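Local coordinates for protein (hdlp (histone deacetylase-like protein)) (Aquifex aeolicus, PDB 1C3P) that is a zinc-binding bacterial homologue of the histone deacetylases and probably acts as a deacetylase, with a proposed part in acetoin breakdown, at residues K224-N229 and S266-S271; L261-S266 and G295-Y300. All blocks are in the same frame, centred on the assembly; numbering follows the deposited sequence.

Contact 1. Residues K224-N229 and S266-S271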
loop_
_atom_site.group_PDB
_atom_site.type_symbol
_atom_site.label_atom_id
_atom_site.label_comp_id
_atom_site.label_asym_id
_atom_site.label_seq_id
_atom_site.Cartn_x
_atom_site.Cartn_y
_atom_site.Cartn_z
ATOM N N LYS A 224 19.109 0.635 -5.474
ATOM C CA LYS A 224 18.742 1.887 -6.120
ATOM C C LYS A 224 18.756 1.702 -7.645
ATOM O O LYS A 224 19.522 0.884 -8.187
ATOM C CB LYS A 224 19.759 2.968 -5.762
ATOM C CG LYS A 224 19.916 3.225 -4.265
ATOM C CD LYS A 224 20.995 4.291 -4.007
ATOM C CE LYS A 224 21.219 4.487 -2.501
ATOM N NZ LYS A 224 22.252 5.528 -2.216
ATOM N N GLY A 225 17.938 2.490 -8.336
ATOM C CA GLY A 225 17.889 2.414 -9.784
ATOM C C GLY A 225 17.242 1.155 -10.325
ATOM O O GLY A 225 17.440 0.817 -11.485
ATOM N N LEU A 226 16.458 0.468 -9.497
ATOM C CA LEU A 226 15.808 -0.779 -9.905
ATOM C C LEU A 226 14.999 -0.617 -11.201
ATOM O O LEU A 226 14.227 0.329 -11.326
ATOM C CB LEU A 226 14.849 -1.243 -8.811
ATOM C CG LEU A 226 14.406 -2.698 -8.958
ATOM C CD1 LEU A 226 15.583 -3.571 -8.523
ATOM C CD2 LEU A 226 13.188 -2.994 -8.077
ATOM N N ASN A 227 15.160 -1.538 -12.150
ATOM C CA ASN A 227 14.385 -1.444 -13.383
ATOM C C ASN A 227 13.280 -2.488 -13.385
ATOM O O ASN A 227 13.193 -3.314 -12.471
ATOM C CB ASN A 227 15.273 -1.571 -14.642
ATOM C CG ASN A 227 15.962 -2.920 -14.758
ATOM O OD1 ASN A 227 15.335 -3.974 -14.617
ATOM N ND2 ASN A 227 17.262 -2.890 -15.050
ATOM N N ASP A 228 12.434 -2.452 -14.411
ATOM C CA ASP A 228 11.305 -3.372 -14.489
ATOM C C ASP A 228 11.646 -4.842 -14.456
ATOM O O ASP A 228 10.956 -5.619 -13.805
ATOM C CB ASP A 228 10.466 -3.090 -15.745
ATOM C CG ASP A 228 9.743 -1.769 -15.678
ATOM O OD1 ASP A 228 9.625 -1.224 -14.557
ATOM O OD2 ASP A 228 9.271 -1.293 -16.739
ATOM N N ASN A 229 12.683 -5.236 -15.189
ATOM C CA ASN A 229 13.079 -6.630 -15.232
ATOM C C ASN A 229 13.556 -7.110 -13.880
ATOM O O ASN A 229 13.253 -8.233 -13.461
ATOM C CB ASN A 229 14.152 -6.818 -16.299
ATOM C CG ASN A 229 13.588 -6.680 -17.691
ATOM O OD1 ASN A 229 12.872 -7.558 -18.156
ATOM N ND2 ASN A 229 13.867 -5.559 -18.348
ATOM N N SER A 266 11.074 6.946 -3.759
ATOM C CA SER A 266 11.744 5.658 -3.949
ATOM C C SER A 266 12.857 5.838 -4.964
ATOM O O SER A 266 12.779 6.690 -5.852
ATOM C CB SER A 266 10.807 4.560 -4.485
ATOM O OG SER A 266 10.707 4.618 -5.902
ATOM N N LYS A 267 13.899 5.029 -4.829
ATOM C CA LYS A 267 14.986 5.079 -5.786
ATOM C C LYS A 267 14.726 4.034 -6.876
ATOM O O LYS A 267 15.613 3.709 -7.656
ATOM C CB LYS A 267 16.319 4.803 -5.090
ATOM C CG LYS A 267 16.635 5.817 -4.011
ATOM C CD LYS A 267 16.611 7.225 -4.549
ATOM C CE LYS A 267 16.915 8.217 -3.442
ATOM N NZ LYS A 267 16.760 9.608 -3.914
ATOM N N PHE A 268 13.503 3.504 -6.912
ATOM C CA PHE A 268 13.104 2.527 -7.931
ATOM C C PHE A 268 12.635 3.333 -9.148
ATOM O O PHE A 268 12.038 4.396 -9.000
ATOM C CB PHE A 268 11.937 1.655 -7.440
ATOM C CG PHE A 268 12.308 0.620 -6.403
ATOM C CD1 PHE A 268 11.321 -0.238 -5.892
ATOM C CD2 PHE A 268 13.620 0.472 -5.952
ATOM C CE1 PHE A 268 11.633 -1.227 -4.957
ATOM C CE2 PHE A 268 13.946 -0.528 -5.007
ATOM C CZ PHE A 268 12.959 -1.370 -4.515
ATOM N N ASN A 269 12.908 2.833 -10.344
ATOM C CA ASN A 269 12.507 3.530 -11.565
ATOM C C ASN A 269 11.614 2.654 -12.427
ATOM O O ASN A 269 11.882 2.456 -13.611
ATOM C CB ASN A 269 13.733 3.933 -12.392
ATOM C CG ASN A 269 14.690 4.817 -11.625
ATOM O OD1 ASN A 269 14.273 5.735 -10.917
ATOM N ND2 ASN A 269 15.986 4.565 -11.784
ATOM N N LEU A 270 10.540 2.147 -11.848
ATOM C CA LEU A 270 9.656 1.278 -12.595
ATOM C C LEU A 270 8.634 2.013 -13.471
ATOM O O LEU A 270 8.391 3.218 -13.302
ATOM C CB LEU A 270 8.898 0.367 -11.636
ATOM C CG LEU A 270 9.687 -0.442 -10.599
ATOM C CD1 LEU A 270 8.725 -1.462 -10.006
ATOM C CD2 LEU A 270 10.884 -1.150 -11.236
ATOM N N SER A 271 8.042 1.255 -14.392
ATOM C CA SER A 271 6.995 1.736 -15.299
ATOM C C SER A 271 5.651 1.265 -14.731
ATOM O O SER A 271 5.623 0.277 -13.982
ATOM C CB SER A 271 7.159 1.115 -16.690
ATOM O OG SER A 271 6.873 -0.279 -16.669
#
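Residues 224-228 and 267-271 run almost parallel, their end-to-end directions 10° apart, and two backbone bonds join them: Gly225 N gives its hydrogen to Lys267 O at 2.7 Å, and Asn269 N donates to Leu226 O at 3.0 Å. Beside these two bonds Leu226 and Phe268 point the same way. With CG anti to the backbone N (chi1 -165°), Leu226 sets its CD2 methyl squarely over the Phe268 ring, 3.8 Å from the centroid, a CH-pi contact, while CB rests against the ring atom CD2. Leu270 fills in next to them, its own CD2 lying 3.4 Å from Asn227 O.

Asp228, in the first turn of helix 228-245, closes the far end with both carboxylate oxygens. OD1 takes Ser271 N at 2.9 Å on its syn lone pair; OD2 receives the Ser271 hydroxyl, OG at 2.6 Å, from above the carboxylate plane, and accepts from Arg356 N as well. With an alanine here the three acceptor bonds go, which would probably leave Ser271 N and Arg356 N without these partners and the Ser271 hydroxyl freer to turn. Because Ser271 OG also caps helix 272-286 through Ala274 N, the carboxylate positions a capping residue: one buried acid thereby couples the N-terminal ends of two helices, and its anionic form is likely to be favoured by these donors.

Contact 2. Residues L261-S266 and G295-Y300; sequences LEDYLS and GGYHPY
The Tyr297 ring carries the CD1 methyl of Leu265 over the centre of one face, 3.3 Å from the centroid, a close CH-pi contact, while Asp263 OD1 sits at the ring's edge. The carboxylate and ring planes stand 77° apart. The His298 imidazole has Glu262 CB over one face and, on the opposite face, Pro299 CD, offset toward the rim; Tyr300 C lies at its edge, in plane.

A chi1 of -168° turns the Asp263 carboxylate away from the backbone N and brings it near 295-300, where OD1 accepts from Tyr297 N at 2.8 Å in a nearly straight bond, 164° at the hydrogen, approached from above the carboxylate plane. OD2 takes Leu265 N at 2.9 Å on its anti side, somewhat out of that plane, an Asx turn laid over the type I beta turn from Asp263 to Ser266. In this arginase-like alpha/beta fold the turn borders the zinc site, which holds no metal in this model: at nearest atoms the side chains of Asp263 and the zinc ligand Asp258 are about 3 Å apart, those of Leu265 and the ligand His170 about 4 Å. A water donates to Asp263 OD1 at 2.9 Å and weakly accepts from the N of His298, N-cap residue of helix 299-314.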
loop_
_atom_site.group_PDB
_atom_site.type_symbol
_atom_site.label_atom_id
_atom_site.label_comp_id
_atom_site.label_asym_id
_atom_site.label_seq_id
_atom_site.Cartn_x
_atom_site.Cartn_y
_atom_site.Cartn_z
ATOM N N LEU A 261 9.086 5.312 -11.317
ATOM C CA LEU A 261 10.139 6.280 -11.619
ATOM C C LEU A 261 9.783 7.707 -11.192
ATOM O O LEU A 261 10.614 8.416 -10.618
ATOM C CB LEU A 261 10.437 6.246 -13.123
ATOM C CG LEU A 261 11.357 7.336 -13.684
ATOM C CD1 LEU A 261 12.678 7.322 -12.945
ATOM C CD2 LEU A 261 11.571 7.109 -15.172
ATOM N N GLU A 262 8.545 8.120 -11.439
ATOM C CA GLU A 262 8.121 9.474 -11.099
ATOM C C GLU A 262 7.944 9.787 -9.620
ATOM O O GLU A 262 7.791 10.954 -9.248
ATOM C CB GLU A 262 6.832 9.825 -11.840
ATOM C CG GLU A 262 7.013 9.955 -13.332
ATOM C CD GLU A 262 6.855 8.646 -14.056
ATOM O OE1 GLU A 262 6.824 7.580 -13.397
ATOM O OE2 GLU A 262 6.774 8.689 -15.297
ATOM N N ASP A 263 7.969 8.766 -8.768
ATOM C CA ASP A 263 7.806 9.001 -7.341
ATOM C C ASP A 263 9.196 9.098 -6.732
ATOM O O ASP A 263 9.988 8.142 -6.747
ATOM C CB ASP A 263 6.962 7.881 -6.719
ATOM C CG ASP A 263 6.517 8.202 -5.305
ATOM O OD1 ASP A 263 5.428 7.736 -4.926
ATOM O OD2 ASP A 263 7.252 8.901 -4.570
ATOM N N TYR A 264 9.484 10.281 -6.211
ATOM C CA TYR A 264 10.786 10.575 -5.648
ATOM C C TYR A 264 11.018 9.912 -4.305
ATOM O O TYR A 264 12.149 9.849 -3.842
ATOM C CB TYR A 264 10.987 12.103 -5.558
ATOM C CG TYR A 264 10.360 12.793 -4.363
ATOM C CD1 TYR A 264 10.898 12.633 -3.078
ATOM C CD2 TYR A 264 9.247 13.620 -4.511
ATOM C CE1 TYR A 264 10.346 13.279 -1.974
ATOM C CE2 TYR A 264 8.683 14.275 -3.407
ATOM C CZ TYR A 264 9.239 14.098 -2.142
ATOM O OH TYR A 264 8.691 14.730 -1.047
ATOM N N LEU A 265 9.963 9.415 -3.672
ATOM C CA LEU A 265 10.171 8.757 -2.397
ATOM C C LEU A 265 10.780 7.367 -2.528
ATOM O O LEU A 265 10.973 6.682 -1.529
ATOM C CB LEU A 265 8.889 8.724 -1.564
ATOM C CG LEU A 265 8.622 10.091 -0.924
ATOM C CD1 LEU A 265 7.479 9.992 0.074
ATOM C CD2 LEU A 265 9.875 10.554 -0.197
ATOM N N SER A 266 11.074 6.946 -3.759
ATOM C CA SER A 266 11.744 5.658 -3.949
ATOM C C SER A 266 12.857 5.838 -4.964
ATOM O O SER A 266 12.779 6.690 -5.852
ATOM C CB SER A 266 10.807 4.560 -4.485
ATOM O OG SER A 266 10.707 4.618 -5.902
ATOM N N GLY A 295 1.529 3.311 -0.143
ATOM C CA GLY A 295 2.244 4.557 -0.329
ATOM C C GLY A 295 2.325 4.890 -1.809
ATOM O O GLY A 295 2.384 3.999 -2.654
ATOM N N GLY A 296 2.315 6.179 -2.109
ATOM C CA GLY A 296 2.373 6.666 -3.476
ATOM C C GLY A 296 2.260 8.145 -3.213
ATOM O O GLY A 296 1.306 8.579 -2.572
ATOM N N TYR A 297 3.211 8.930 -3.708
ATOM C CA TYR A 297 3.209 10.343 -3.387
ATOM C C TYR A 297 3.209 11.321 -4.560
ATOM O O TYR A 297 3.264 12.529 -4.343
ATOM C CB TYR A 297 4.393 10.617 -2.449
ATOM C CG TYR A 297 4.467 9.615 -1.296
ATOM C CD1 TYR A 297 5.037 8.341 -1.466
ATOM C CD2 TYR A 297 3.900 9.918 -0.063
ATOM C CE1 TYR A 297 5.031 7.397 -0.421
ATOM C CE2 TYR A 297 3.890 8.987 0.977
ATOM C CZ TYR A 297 4.448 7.739 0.799
ATOM O OH TYR A 297 4.408 6.852 1.860
ATOM N N HIS A 298 3.144 10.797 -5.785
ATOM C CA HIS A 298 3.092 11.626 -6.989
ATOM C C HIS A 298 1.672 11.456 -7.519
ATOM O O HIS A 298 1.268 10.349 -7.874
ATOM C CB HIS A 298 4.066 11.143 -8.057
ATOM C CG HIS A 298 4.125 12.054 -9.243
ATOM N ND1 HIS A 298 5.012 13.103 -9.339
ATOM C CD2 HIS A 298 3.326 12.137 -10.331
ATOM C CE1 HIS A 298 4.760 13.794 -10.436
ATOM N NE2 HIS A 298 3.740 13.228 -11.057
ATOM N N PRO A 299 0.900 12.553 -7.594
ATOM C CA PRO A 299 -0.483 12.501 -8.071
ATOM C C PRO A 299 -0.724 11.884 -9.445
ATOM O O PRO A 299 -1.666 11.112 -9.630
ATOM C CB PRO A 299 -0.925 13.968 -7.991
ATOM C CG PRO A 299 0.379 14.713 -8.226
ATOM C CD PRO A 299 1.257 13.943 -7.255
ATOM N N TYR A 300 0.108 12.237 -10.411
ATOM C CA TYR A 300 -0.052 11.698 -11.749
ATOM C C TYR A 300 0.248 10.209 -11.781
ATOM O O TYR A 300 -0.477 9.424 -12.398
ATOM C CB TYR A 300 0.900 12.388 -12.716
ATOM C CG TYR A 300 0.661 13.862 -12.970
ATOM C CD1 TYR A 300 -0.181 14.623 -12.161
ATOM C CD2 TYR A 300 1.338 14.510 -13.999
ATOM C CE1 TYR A 300 -0.332 15.994 -12.371
ATOM C CE2 TYR A 300 1.198 15.865 -14.218
ATOM C CZ TYR A 300 0.367 16.603 -13.401
ATOM O OH TYR A 300 0.276 17.954 -13.603
HETATM O O HOH W 1 3.340 7.558 -6.920
#

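Overall arrangement
From the N terminus, the chain first reaches 224-229, which leads from edge strand 217-222 into helix 228-245. After strand 250-254 comes the long loop that supplies 261-266 and then 266-271. Contact 1 closes a loop of 36 residues by bringing the later part of that loop back to the start of helix 228-245. Helix 272-286 and strand 290-292 follow before 295-300, where contact 2 closes a loop of 28 residues. The two closures cross rather than nest and share Ser266; Leu270 O and Leu261 N, 3.0 Å apart, probably bond between them. Together they tie the loop after strand 250-254 to the edge of the parallel sheet and to the approach to helix 299-314.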